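Local coordinates for protein PKS (Streptomyces albus, PDB 4OQJ) that probably acts as a ketosynthase of oxazolomycin biosynthesis, joining acyl units by decarboxylative condensation in an AT-less type I polyketide synthase, at residues S196-A199 and V200-C204. Residues are numbered along the deposited sequence; the frame is centred on the assembly and turned at random.
Sequences SLVA and VHLAC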
loop_
_atom_site.group_PDB
_atom_site.type_symbol
_atom_site.label_atom_id
_atom_site.label_comp_id
_atom_site.label_asym_id
_atom_site.label_seq_id
_atom_site.Cartn_x
_atom_site.Cartn_y
_atom_site.Cartn_z
ATOM N N SER A 196 -7.587 -0.022 -7.688
ATOM C CA SER A 196 -7.163 -1.177 -8.471
ATOM C C SER A 196 -5.793 -1.040 -9.079
ATOM O O SER A 196 -4.987 -1.971 -9.006
ATOM C CB SER A 196 -8.153 -1.458 -9.620
ATOM O OG SER A 196 -9.358 -2.012 -9.145
ATOM N N LEU A 197 -5.555 0.069 -9.767
ATOM C CA LEU A 197 -4.279 0.249 -10.454
ATOM C C LEU A 197 -3.148 0.627 -9.508
ATOM O O LEU A 197 -1.999 0.301 -9.766
ATOM C CB LEU A 197 -4.427 1.290 -11.551
ATOM C CG LEU A 197 -5.460 0.954 -12.638
ATOM C CD1 LEU A 197 -5.354 1.962 -13.787
ATOM C CD2 LEU A 197 -5.326 -0.490 -13.163
ATOM N N VAL A 198 -3.461 1.293 -8.404
ATOM C CA VAL A 198 -2.465 1.496 -7.352
ATOM C C VAL A 198 -2.018 0.141 -6.788
ATOM O O VAL A 198 -0.827 -0.081 -6.585
ATOM C CB VAL A 198 -3.001 2.410 -6.229
ATOM C CG1 VAL A 198 -2.003 2.523 -5.079
ATOM C CG2 VAL A 198 -3.314 3.806 -6.785
ATOM N N ALA A 199 -2.953 -0.786 -6.573
ATOM C CA ALA A 199 -2.585 -2.103 -6.075
ATOM C C ALA A 199 -1.677 -2.786 -7.093
ATOM O O ALA A 199 -0.667 -3.404 -6.729
ATOM C CB ALA A 199 -3.820 -2.945 -5.801
ATOM N N VAL A 200 -2.028 -2.659 -8.376
ATOM C CA VAL A 200 -1.196 -3.209 -9.440
ATOM C C VAL A 200 0.193 -2.570 -9.392
ATOM O O VAL A 200 1.211 -3.254 -9.499
ATOM C CB VAL A 200 -1.845 -2.997 -10.832
ATOM C CG1 VAL A 200 -0.855 -3.276 -11.958
ATOM C CG2 VAL A 200 -3.062 -3.909 -10.996
ATOM N N HIS A 201 0.240 -1.250 -9.230
ATOM C CA HIS A 201 1.520 -0.553 -9.164
ATOM C C HIS A 201 2.381 -1.077 -8.018
ATOM O O HIS A 201 3.575 -1.368 -8.200
ATOM C CB HIS A 201 1.283 0.934 -9.012
ATOM C CG HIS A 201 2.518 1.720 -8.728
ATOM N ND1 HIS A 201 3.389 2.115 -9.716
ATOM C CD2 HIS A 201 2.998 2.220 -7.567
ATOM C CE1 HIS A 201 4.360 2.834 -9.175
ATOM N NE2 HIS A 201 4.149 2.913 -7.875
ATOM N N LEU A 202 1.790 -1.228 -6.834
ATOM C CA LEU A 202 2.585 -1.664 -5.686
ATOM C C LEU A 202 3.005 -3.132 -5.824
ATOM O O LEU A 202 4.110 -3.497 -5.417
ATOM C CB LEU A 202 1.827 -1.444 -4.378
ATOM C CG LEU A 202 1.558 0.029 -4.048
ATOM C CD1 LEU A 202 0.650 0.128 -2.836
ATOM C CD2 LEU A 202 2.861 0.800 -3.824
ATOM N N ALA A 203 2.144 -3.954 -6.411
ATOM C CA ALA A 203 2.500 -5.348 -6.694
ATOM C C ALA A 203 3.725 -5.419 -7.614
ATOM O O ALA A 203 4.666 -6.183 -7.362
ATOM C CB ALA A 203 1.341 -6.070 -7.311
ATOM N N CYS A 204 3.727 -4.616 -8.676
ATOM C CA CYS A 204 4.879 -4.573 -9.569
ATOM C C CYS A 204 6.132 -4.073 -8.843
ATOM O O CYS A 204 7.211 -4.630 -9.019
ATOM C CB CYS A 204 4.581 -3.692 -10.778
ATOM S SG CYS A 204 3.311 -4.361 -11.894
#
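The imidazole of H201 is the flat side chain here, and V198 O approaches it obliquely. The near atom is H201 CB, 3.4 Å from V198 O. The ring belongs to helix 195-209 of the thiolase fold, as expected for a ketosynthase, and the helix is buried at these residues. With CG anti to the backbone N (chi1 171°), the ring starts beside the H201 carbonyl carbon. ND1 is hydrogen-bonded to T285 OG1 of the same chain and NE2 to D211 OD2 of the second subunit, which probably fixes the ring's rotation at the dimer interface. V198 also packs on V187 of the second subunit, and L202 on its Y135. V200 and A203 touch strand 214-221, while L197 and V200 touch L381 of helix 376-390. V198 and L202 lie one turn apart and meet through methyl groups, CG1 of V198 to CD1 of L202 at 4.2 Å. L202 CG is 3.5 Å from V198 O. Four i to i+4 hydrogen bonds join 196-199 to 200-204. H201 N reaches L197 O at 2.8 Å, and A203 N reaches A199 O at 2.9 Å. L202 N meets V198 O almost head-on, with a C=O...N angle of 160°. V200 CG2 is anti to the carbonyl carbon, which sets it beside V200 N and 3.4 Å from S196 O, the acceptor of that N-H.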